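Local coordinates for putative PLP-dependent aminotransferase (Bacillus cereus ATCC 10987, PDB 3JU7), which probably acts as a pyridoxal phosphate-dependent aminotransferase of the DegT/DnrJ/EryC1 family, at residues 3-8 with 351-356; 313-318 with 346-351; 262-267 with 359-364; 162-167 with 287-292. One frame throughout, in Å; residues are numbered along the deposited sequence.

Contact 1 of 4, residues 3-8 with 351-356; sequences ENIPFL and PLWEGM
W353 and P6 make the one hydrogen bond between residues 3-8 and 351-356. The indole NE1 of W353 donates to P6 O over 2.9 Å, with an N-H...O angle of 149°. Neither group meets the other in its plane: the donor stands 27° out of the P6 carbonyl plane, and the oxygen lies 20° out of the indole plane. A second backbone oxygen, F7 O, sits in the ring plane at the indole edge, 3.3 Å from W353 CD1, so two successive carbonyls face the pyrrole side of the ring.

Both segments are loops. Residues 3-8 precede helix 19-28, while residues 351-356 link strand 347-350 to helix 358-368 and carry a type II beta turn from W353 to M356, closed by M356 N donating to W353 O. G355 takes a positive phi in that turn, a conformation suited to glycine. The contact thus ties the chain's N-terminal end to its C-terminal part.

Most of the remaining touches are apolar. I5 CG2, which the first torsion sets anti to the backbone N, reaches W353 CZ2 at 3.9 Å and P351 CG at 4.1 Å; the I5 side chain crosses both rings at about a right angle. The benzene side of the indole also meets P6, whose CD is 3.9 Å from W353 CZ2. Over one indole face, toward its rim, comes CE of selenomethionine M356, 3.2 Å above the plane. P351 CB makes a van der Waals contact with the backbone, 3.7 Å from P6 O.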
# COMPACT_ATOMS: atom_id res chain seq x y z
N GLU A 3 31.89 -7.00 13.23
CA GLU A 3 32.59 -5.85 13.85
C GLU A 3 31.62 -5.05 14.75
O GLU A 3 31.74 -5.10 15.97
CB GLU A 3 33.24 -4.96 12.78
N ASN A 4 30.67 -4.33 14.15
CA ASN A 4 29.61 -3.66 14.91
C ASN A 4 28.43 -4.61 14.99
O ASN A 4 28.18 -5.37 14.05
CB ASN A 4 29.17 -2.36 14.23
N ILE A 5 27.72 -4.59 16.11
CA ILE A 5 26.51 -5.38 16.24
C ILE A 5 25.38 -4.41 15.87
O ILE A 5 25.12 -3.45 16.60
CB ILE A 5 26.35 -5.96 17.64
CG1 ILE A 5 27.45 -7.01 17.90
CG2 ILE A 5 24.98 -6.60 17.80
CD1 ILE A 5 27.70 -7.30 19.42
N PRO A 6 24.77 -4.59 14.71
CA PRO A 6 23.71 -3.69 14.27
C PRO A 6 22.37 -4.04 14.89
O PRO A 6 22.19 -5.17 15.35
CB PRO A 6 23.63 -3.96 12.79
CG PRO A 6 23.99 -5.42 12.70
CD PRO A 6 25.06 -5.61 13.70
N PHE A 7 21.44 -3.09 14.89
CA PHE A 7 20.15 -3.31 15.59
C PHE A 7 19.30 -4.33 14.85
O PHE A 7 18.76 -5.24 15.46
CB PHE A 7 19.34 -2.03 15.83
CG PHE A 7 17.99 -2.28 16.47
CD1 PHE A 7 17.89 -2.60 17.81
CD2 PHE A 7 16.82 -2.23 15.71
CE1 PHE A 7 16.66 -2.86 18.39
CE2 PHE A 7 15.60 -2.50 16.27
CZ PHE A 7 15.52 -2.81 17.64
N LEU A 8 19.19 -4.17 13.53
CA LEU A 8 18.43 -5.10 12.76
C LEU A 8 19.29 -5.76 11.69
O LEU A 8 20.18 -5.16 11.12
CB LEU A 8 17.18 -4.44 12.16
CG LEU A 8 17.25 -3.24 11.22
CD1 LEU A 8 15.81 -2.84 10.91
CD2 LEU A 8 17.99 -2.04 11.79
N PRO A 351 19.42 -5.63 20.50
CA PRO A 351 19.38 -6.37 19.27
C PRO A 351 19.17 -7.85 19.46
O PRO A 351 19.69 -8.48 20.38
CB PRO A 351 20.73 -6.07 18.61
CG PRO A 351 21.53 -5.34 19.57
CD PRO A 351 20.63 -4.79 20.61
N LEU A 352 18.40 -8.39 18.52
CA LEU A 352 18.12 -9.80 18.42
C LEU A 352 17.80 -10.03 16.95
O LEU A 352 17.00 -9.33 16.41
CB LEU A 352 16.94 -10.16 19.30
CG LEU A 352 16.63 -11.64 19.56
CD1 LEU A 352 15.74 -11.77 20.84
CD2 LEU A 352 15.96 -12.27 18.39
N TRP A 353 18.49 -10.96 16.29
CA TRP A 353 18.21 -11.31 14.90
C TRP A 353 18.75 -12.69 14.62
O TRP A 353 19.60 -13.17 15.37
CB TRP A 353 18.80 -10.32 13.88
CG TRP A 353 19.99 -9.53 14.35
CD1 TRP A 353 19.97 -8.27 14.88
CD2 TRP A 353 21.36 -9.93 14.33
NE1 TRP A 353 21.23 -7.86 15.18
CE2 TRP A 353 22.11 -8.87 14.86
CE3 TRP A 353 22.03 -11.08 13.91
CZ2 TRP A 353 23.49 -8.91 14.98
CZ3 TRP A 353 23.39 -11.13 14.03
CH2 TRP A 353 24.11 -10.06 14.56
N GLU A 354 18.24 -13.31 13.55
CA GLU A 354 18.63 -14.66 13.17
C GLU A 354 20.11 -14.65 12.90
O GLU A 354 20.60 -13.81 12.16
CB GLU A 354 17.89 -15.13 11.90
CG GLU A 354 16.36 -15.31 12.06
CD GLU A 354 15.68 -15.71 10.74
OE1 GLU A 354 16.18 -16.65 10.10
OE2 GLU A 354 14.67 -15.09 10.34
N GLY A 355 20.82 -15.57 13.51
CA GLY A 355 22.24 -15.67 13.34
C GLY A 355 22.96 -15.16 14.54
O GLY A 355 24.12 -15.45 14.71
N MSE A 356 22.30 -14.39 15.40
CA MSE A 356 22.97 -13.98 16.63
C MSE A 356 23.52 -15.18 17.43
O MSE A 356 22.79 -16.12 17.71
CB MSE A 356 22.04 -13.16 17.49
CG MSE A 356 22.80 -12.40 18.56
SE MSE A 356 21.68 -11.09 19.33
CE MSE A 356 21.72 -9.76 17.97

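Contact 2 of 4, residues 313-318 with 346-351; sequences IEARLY and RIVSLP
R316 and S349 form an antiparallel hydrogen-bonded pair, a single bridge with both backbone bonds made. R316 N donates to S349 O at 3.0 Å, in the carbonyl plane and on a lone pair; S349 N returns to R316 O at 2.7 Å, this time from a direction tilted 31° out of the carbonyl plane. The S349 side chain extends the link. With chi1 at -59°, its OG is anti to the carbonyl carbon and accepts from Y318 N at 3.1 Å, in a nearly straight bond of 161°. The same OG touches the edge of the Y318 ring, near its plane. A water is hydrogen-bonded to S349 OG at 2.6 Å and donates to Y318 O at 2.9 Å, so the hydroxyl is held by both a backbone amide and a solvent bridge.

Apolar groups flank the bridge: A315 CB lies 4.2 Å from L350 CD2, and one L317 methyl, CD2, lies against V348 CG2 and the I347 carbonyl.

One shell out, the R316 guanidinium is held flat between two partners in its own plane. NE and NH2 both grip E314 OE2, the NE bond of this salt bridge being 3.0 Å long, and NH1 donates to Y318 OH at 2.9 Å. The other carboxylate oxygen, E314 OE1, accepts from F7 N, which fixes the glutamate in turn.

Strand 347-350 pairs with strand 291-294 in a two-stranded antiparallel sheet. Helix 301-309 meets A315 and L317 through I305, while helix 358-368 packs on I313 and L350 through I364, C367 and L368.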
# COMPACT_ATOMS: atom_id res chain seq x y z
N ILE A 313 27.72 -1.35 19.71
CA ILE A 313 26.41 -2.01 19.75
C ILE A 313 25.27 -1.03 19.57
O ILE A 313 25.09 -0.11 20.37
CB ILE A 313 26.21 -2.76 21.07
CG1 ILE A 313 27.32 -3.80 21.29
CG2 ILE A 313 24.85 -3.42 21.10
CD1 ILE A 313 27.30 -4.40 22.67
N GLU A 314 24.47 -1.24 18.54
CA GLU A 314 23.32 -0.39 18.27
C GLU A 314 22.04 -0.95 18.94
O GLU A 314 21.48 -1.95 18.47
CB GLU A 314 23.11 -0.27 16.76
CG GLU A 314 22.02 0.74 16.35
CD GLU A 314 21.37 0.45 15.01
OE1 GLU A 314 21.87 -0.43 14.27
OE2 GLU A 314 20.33 1.08 14.73
N ALA A 315 21.61 -0.32 20.03
CA ALA A 315 20.28 -0.54 20.62
C ALA A 315 19.39 0.59 20.13
O ALA A 315 19.89 1.57 19.61
CB ALA A 315 20.35 -0.48 22.16
N ARG A 316 18.09 0.45 20.32
CA ARG A 316 17.16 1.54 20.07
C ARG A 316 16.21 1.72 21.27
O ARG A 316 16.34 1.01 22.26
CB ARG A 316 16.39 1.31 18.76
CG ARG A 316 17.28 1.34 17.54
CD ARG A 316 16.47 1.32 16.27
NE ARG A 316 17.31 1.09 15.10
CZ ARG A 316 16.87 0.96 13.85
NH1 ARG A 316 15.58 1.06 13.55
NH2 ARG A 316 17.73 0.75 12.86
N LEU A 317 15.28 2.66 21.15
CA LEU A 317 14.33 2.99 22.20
C LEU A 317 12.89 2.98 21.64
O LEU A 317 12.33 4.04 21.37
CB LEU A 317 14.65 4.39 22.74
CG LEU A 317 16.05 4.65 23.29
CD1 LEU A 317 16.21 6.13 23.52
CD2 LEU A 317 16.33 3.83 24.56
N TYR A 318 12.33 1.79 21.45
CA TYR A 318 10.93 1.62 21.10
C TYR A 318 10.07 1.51 22.40
O TYR A 318 10.09 0.46 23.05
CB TYR A 318 10.78 0.35 20.23
CG TYR A 318 11.40 0.55 18.87
CD1 TYR A 318 10.87 1.50 17.98
CD2 TYR A 318 12.53 -0.16 18.46
CE1 TYR A 318 11.44 1.73 16.73
CE2 TYR A 318 13.11 0.05 17.20
CZ TYR A 318 12.57 1.01 16.35
OH TYR A 318 13.12 1.24 15.12
N ARG A 346 12.51 4.38 30.59
CA ARG A 346 13.22 3.18 31.00
C ARG A 346 13.39 2.14 29.89
O ARG A 346 14.29 1.32 29.97
CB ARG A 346 12.49 2.52 32.19
CG ARG A 346 12.53 3.34 33.48
CD ARG A 346 11.90 2.58 34.63
NE ARG A 346 12.62 1.35 34.92
CZ ARG A 346 12.15 0.30 35.59
NH1 ARG A 346 10.93 0.28 36.09
NH2 ARG A 346 12.94 -0.76 35.79
N ILE A 347 12.51 2.15 28.89
CA ILE A 347 12.56 1.13 27.85
C ILE A 347 13.84 1.21 26.98
O ILE A 347 14.29 2.30 26.61
CB ILE A 347 11.26 1.14 26.98
CG1 ILE A 347 11.13 -0.15 26.15
CG2 ILE A 347 11.16 2.43 26.13
CD1 ILE A 347 10.87 -1.39 26.94
N VAL A 348 14.39 0.03 26.70
CA VAL A 348 15.54 -0.17 25.80
C VAL A 348 15.21 -1.34 24.88
O VAL A 348 14.56 -2.30 25.33
CB VAL A 348 16.84 -0.46 26.60
CG1 VAL A 348 17.97 -0.92 25.65
CG2 VAL A 348 17.26 0.79 27.40
N SER A 349 15.62 -1.24 23.61
CA SER A 349 15.41 -2.28 22.61
C SER A 349 16.77 -2.88 22.25
O SER A 349 17.60 -2.22 21.63
CB SER A 349 14.75 -1.70 21.34
OG SER A 349 13.49 -1.10 21.63
N LEU A 350 17.01 -4.12 22.65
CA LEU A 350 18.33 -4.70 22.46
C LEU A 350 18.30 -5.58 21.23
O LEU A 350 17.29 -6.22 20.93
CB LEU A 350 18.82 -5.48 23.68
CG LEU A 350 18.95 -4.72 24.99
CD1 LEU A 350 19.32 -5.67 26.13
CD2 LEU A 350 19.98 -3.61 24.89
N PRO A 351 19.42 -5.63 20.50
CA PRO A 351 19.38 -6.37 19.27
C PRO A 351 19.17 -7.85 19.46
O PRO A 351 19.69 -8.48 20.38
CB PRO A 351 20.73 -6.07 18.61
CG PRO A 351 21.53 -5.34 19.57
CD PRO A 351 20.63 -4.79 20.61
O HOH W 1 11.78 -1.87 23.49

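Contact 3 of 4, residues 262-267 with 359-364; sequences EWYKQL and EIVEQI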
# COMPACT_ATOMS: atom_id res chain seq x y z
N GLU A 262 16.01 -17.09 25.05
CA GLU A 262 16.41 -17.93 26.18
C GLU A 262 17.81 -17.53 26.64
O GLU A 262 18.05 -17.39 27.84
CB GLU A 262 16.42 -19.43 25.80
CG GLU A 262 15.04 -20.10 25.48
CD GLU A 262 15.20 -21.59 25.08
OE1 GLU A 262 16.11 -22.25 25.62
OE2 GLU A 262 14.42 -22.10 24.23
N TRP A 263 18.75 -17.38 25.70
CA TRP A 263 20.11 -16.99 26.05
C TRP A 263 20.14 -15.62 26.74
O TRP A 263 20.88 -15.39 27.71
CB TRP A 263 21.01 -16.91 24.81
CG TRP A 263 21.38 -18.22 24.21
CD1 TRP A 263 21.49 -19.42 24.86
CD2 TRP A 263 21.77 -18.45 22.85
NE1 TRP A 263 21.90 -20.38 23.98
CE2 TRP A 263 22.08 -19.82 22.74
CE3 TRP A 263 21.90 -17.64 21.72
CZ2 TRP A 263 22.49 -20.40 21.54
CZ3 TRP A 263 22.30 -18.21 20.53
CH2 TRP A 263 22.58 -19.58 20.45
N TYR A 264 19.37 -14.70 26.21
CA TYR A 264 19.29 -13.39 26.81
C TYR A 264 18.83 -13.51 28.27
O TYR A 264 19.42 -12.90 29.16
CB TYR A 264 18.33 -12.51 26.02
CG TYR A 264 18.96 -11.42 25.17
CD1 TYR A 264 19.69 -10.39 25.74
CD2 TYR A 264 18.76 -11.39 23.80
CE1 TYR A 264 20.24 -9.38 24.97
CE2 TYR A 264 19.30 -10.39 23.03
CZ TYR A 264 20.03 -9.38 23.61
OH TYR A 264 20.51 -8.34 22.82
N LYS A 265 17.80 -14.33 28.50
CA LYS A 265 17.22 -14.44 29.83
C LYS A 265 18.21 -15.06 30.80
O LYS A 265 18.40 -14.58 31.92
CB LYS A 265 15.92 -15.25 29.78
CG LYS A 265 14.81 -14.49 29.08
CD LYS A 265 13.52 -15.28 28.80
CE LYS A 265 12.83 -14.71 27.55
NZ LYS A 265 11.39 -15.06 27.42
N GLN A 266 18.88 -16.11 30.34
CA GLN A 266 19.86 -16.79 31.18
C GLN A 266 21.04 -15.89 31.51
O GLN A 266 21.50 -15.87 32.65
CB GLN A 266 20.39 -18.04 30.48
CG GLN A 266 19.37 -19.16 30.35
CD GLN A 266 19.87 -20.30 29.45
OE1 GLN A 266 20.48 -20.07 28.40
NE2 GLN A 266 19.58 -21.53 29.86
N LEU A 267 21.54 -15.19 30.50
CA LEU A 267 22.71 -14.33 30.68
C LEU A 267 22.39 -13.12 31.53
O LEU A 267 23.24 -12.68 32.30
CB LEU A 267 23.30 -13.87 29.34
CG LEU A 267 24.10 -14.93 28.57
CD1 LEU A 267 24.36 -14.52 27.09
CD2 LEU A 267 25.40 -15.27 29.32
N GLU A 359 27.66 -15.97 22.09
CA GLU A 359 28.75 -15.07 22.46
C GLU A 359 28.39 -13.61 22.14
O GLU A 359 28.83 -12.70 22.83
CB GLU A 359 30.13 -15.47 21.87
CG GLU A 359 30.17 -15.77 20.36
CD GLU A 359 29.84 -17.24 19.97
OE1 GLU A 359 29.62 -18.07 20.89
OE2 GLU A 359 29.81 -17.55 18.74
N ILE A 360 27.54 -13.39 21.13
CA ILE A 360 27.09 -12.03 20.85
C ILE A 360 26.14 -11.53 21.93
O ILE A 360 26.32 -10.42 22.43
CB ILE A 360 26.51 -11.88 19.45
CG1 ILE A 360 27.64 -12.03 18.43
CG2 ILE A 360 25.85 -10.51 19.27
CD1 ILE A 360 27.14 -12.21 17.01
N VAL A 361 25.17 -12.35 22.35
CA VAL A 361 24.29 -11.96 23.48
C VAL A 361 25.13 -11.60 24.73
O VAL A 361 24.95 -10.54 25.33
CB VAL A 361 23.27 -13.07 23.84
CG1 VAL A 361 22.36 -12.62 24.95
CG2 VAL A 361 22.44 -13.48 22.63
N GLU A 362 26.07 -12.48 25.07
CA GLU A 362 27.00 -12.27 26.18
C GLU A 362 27.74 -10.93 26.10
O GLU A 362 27.74 -10.18 27.07
CB GLU A 362 27.98 -13.44 26.32
CG GLU A 362 28.99 -13.31 27.48
CD GLU A 362 29.77 -14.60 27.78
OE1 GLU A 362 29.95 -15.48 26.91
OE2 GLU A 362 30.23 -14.72 28.93
N GLN A 363 28.37 -10.62 24.96
CA GLN A 363 28.94 -9.29 24.76
C GLN A 363 27.95 -8.26 25.25
O GLN A 363 28.28 -7.41 26.06
CB GLN A 363 29.16 -8.95 23.27
CG GLN A 363 30.40 -9.52 22.57
CD GLN A 363 30.65 -8.84 21.19
OE1 GLN A 363 30.55 -7.61 21.06
NE2 GLN A 363 30.98 -9.64 20.18
N ILE A 364 26.73 -8.35 24.74
CA ILE A 364 25.72 -7.32 24.95
C ILE A 364 25.35 -7.24 26.41
O ILE A 364 25.43 -6.18 27.02
CB ILE A 364 24.46 -7.58 24.06
CG1 ILE A 364 24.81 -7.36 22.57
CG2 ILE A 364 23.29 -6.69 24.45
CD1 ILE A 364 23.72 -7.87 21.59
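Y264 OH is hydrogen-bonded to the backbone oxygen of P351, and around that polar end I364 supplies two methyl contacts: CD1 at 3.5 Å and CG2 at 3.6 Å from Y264 OH. The hydroxyl is thus satisfied by a carbonyl from the loop before helix 358-368 while its flank is buried against aliphatic carbon. I364 CG2 comes at the edge of the tyrosine ring, near its plane.

V361 CG1 lies over one face of the Y264 ring. Anti to the backbone N (chi1 -178°), this methyl stands 3.7 Å from the Y264 ring centroid and 17° off the normal, a CH-pi contact. The same CG1 meets L267 CD1 at 3.5 Å, tighter than usual for two carbons, and V361 CG2 turns the other way to W263 CE3 at 4.3 Å. One valine therefore wedges among three residues of helix 250-270. L267 CD1 also presses on the backbone of helix 358-368, 3.3 Å from E362 N.

The contact between the segments is van der Waals packing of two helices whose local axes approach to 9.5 Å and cross at -41°, running in broadly the same direction. Helix 358-368 adds V365 against Y264 and L267, and K358 against W263; its I364 rests on P351 and I313 of the adjoining loops, and I360 and Q363 carry I5 from the N-terminal end.

Contact 4 of 4, residues 162-167 with 287-292; sequences AAPGFG and IQQFMP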
# COMPACT_ATOMS: atom_id res chain seq x y z
N ALA A 162 -1.43 -6.12 16.11
CA ALA A 162 -0.53 -7.18 16.52
C ALA A 162 0.56 -7.28 15.45
O ALA A 162 0.98 -8.37 15.09
CB ALA A 162 -1.32 -8.51 16.64
N ALA A 163 0.98 -6.13 14.93
CA ALA A 163 1.93 -6.05 13.80
C ALA A 163 3.11 -7.00 13.94
O ALA A 163 3.44 -7.70 13.00
CB ALA A 163 2.43 -4.60 13.58
N PRO A 164 3.74 -7.05 15.13
CA PRO A 164 4.90 -7.94 15.23
C PRO A 164 4.67 -9.36 15.77
O PRO A 164 5.63 -10.06 16.08
CB PRO A 164 5.84 -7.17 16.17
CG PRO A 164 4.99 -6.27 16.95
CD PRO A 164 3.68 -6.09 16.26
N GLY A 165 3.42 -9.79 15.83
CA GLY A 165 3.08 -10.99 16.60
C GLY A 165 2.63 -12.17 15.79
O GLY A 165 2.14 -13.11 16.36
N PHE A 166 2.79 -12.15 14.46
CA PHE A 166 2.40 -13.33 13.70
C PHE A 166 3.30 -14.49 14.07
O PHE A 166 4.50 -14.34 14.16
CB PHE A 166 2.48 -13.06 12.20
CG PHE A 166 1.81 -14.07 11.37
CD1 PHE A 166 0.43 -14.16 11.37
CD2 PHE A 166 2.55 -14.95 10.58
CE1 PHE A 166 -0.21 -15.11 10.59
CE2 PHE A 166 1.93 -15.90 9.82
CZ PHE A 166 0.54 -15.99 9.81
N GLY A 167 2.70 -15.66 14.21
CA GLY A 167 3.42 -16.84 14.61
C GLY A 167 3.43 -17.03 16.11
O GLY A 167 3.98 -17.99 16.58
N ILE A 287 6.82 -13.46 20.95
CA ILE A 287 7.75 -13.77 19.88
C ILE A 287 8.54 -12.48 19.65
O ILE A 287 7.95 -11.39 19.56
CB ILE A 287 7.04 -14.28 18.62
CG1 ILE A 287 8.07 -14.68 17.59
CG2 ILE A 287 6.08 -13.22 17.99
CD1 ILE A 287 7.43 -15.28 16.39
N GLN A 288 9.86 -12.58 19.58
CA GLN A 288 10.70 -11.39 19.69
C GLN A 288 11.43 -10.88 18.42
O GLN A 288 12.24 -11.56 17.79
CB GLN A 288 11.67 -11.58 20.83
CG GLN A 288 10.95 -11.91 22.13
CD GLN A 288 11.78 -11.52 23.29
OE1 GLN A 288 12.94 -11.88 23.37
NE2 GLN A 288 11.21 -10.73 24.18
N GLN A 289 11.09 -9.65 18.09
CA GLN A 289 11.68 -8.87 17.01
C GLN A 289 13.03 -8.32 17.48
O GLN A 289 13.94 -8.13 16.70
CB GLN A 289 10.72 -7.71 16.73
CG GLN A 289 11.04 -6.86 15.59
CD GLN A 289 9.96 -5.82 15.38
OE1 GLN A 289 10.06 -5.01 14.48
NE2 GLN A 289 8.94 -5.83 16.25
N PHE A 290 13.09 -7.99 18.76
CA PHE A 290 14.27 -7.48 19.46
C PHE A 290 13.99 -7.81 20.94
O PHE A 290 12.96 -8.43 21.24
CB PHE A 290 14.46 -5.97 19.26
CG PHE A 290 13.21 -5.14 19.41
CD1 PHE A 290 12.77 -4.74 20.68
CD2 PHE A 290 12.47 -4.75 18.29
CE1 PHE A 290 11.61 -3.94 20.83
CE2 PHE A 290 11.31 -3.95 18.41
CZ PHE A 290 10.87 -3.53 19.67
N MSE A 291 14.92 -7.47 21.85
CA MSE A 291 14.78 -7.83 23.25
C MSE A 291 14.43 -6.55 24.01
O MSE A 291 15.29 -5.69 24.24
CB MSE A 291 16.06 -8.51 23.78
CG MSE A 291 16.10 -8.71 25.29
SE MSE A 291 14.59 -9.64 26.02
CE MSE A 291 14.89 -11.29 25.12
N PRO A 292 13.16 -6.38 24.38
CA PRO A 292 12.78 -5.21 25.14
C PRO A 292 13.09 -5.39 26.63
O PRO A 292 12.90 -6.49 27.16
CB PRO A 292 11.27 -5.08 24.91
CG PRO A 292 10.89 -6.19 24.01
CD PRO A 292 11.99 -7.21 24.06
O HOH W 2 7.84 -9.32 17.95
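With CG1 anti to the backbone N (chi1 -176°) and the chain extended beyond, I287 brings CD1 to 3.8 Å from F166 O; its other branch, CG2, lying between the backbone N and the carbonyl carbon, reaches P164 O at 3.7 Å and G165 CA at 4.0 Å. Q289 also starts anti to its own N (chi1 -174°) and stays extended throughout. Its side chain and that of P164 cross obliquely, and the amide nitrogen NE2 of Q289 meets P164 CB at 3.4 Å, a packing contact and not a hydrogen bond.

Polar cohesion between the segments runs through a water. It donates to P164 O at 3.0 Å and to I287 O at 2.6 Å, and accepts a weak bond from Q289 N. The water thereby links the two backbone carbonyls.

The position of P164 follows from a type I beta turn, A162 to G165, closed by G165 N donating to A162 O over 2.9 Å. A163 N is held by D161 OD1 at the start of this turn. Beyond it, F166 CB is directed away from residues 287-292, and its ring meets F187, F193, Y185 and H174 edge-to-face. I287 also packs on W250 and L254 of helix 250-270.

A turn after strand 159-161 of the mixed sheet is thereby joined, by the I287 methyls, the Q289 amide and a bridging water, to the chain leading into strand 291-294 of the two-stranded sheet, an interface consistent with the two-domain fold type I architecture of this aminotransferase family.

Overall arrangement
Contacts 1, 2 and 3 lie on one side of the chain's centre and meet at P351, which contacts 1 and 2 share and whose O is 2.6 Å from Y264 OH of contact 3. The centres of contacts 1 and 2, and of contacts 1 and 3, are about 12 Å apart. Contact 4 is more central, about 7 Å from the middle of the chain, and joins contact 2 through the neighbouring strands 291-294 and 347-350, where L350 N is 2.8 Å from M291 O. All four lie away from the calcium-binding D20. K191, the predicted cofactor lysine, is not modelled; the L8 side chain of contact 1 touches its neighbour T190.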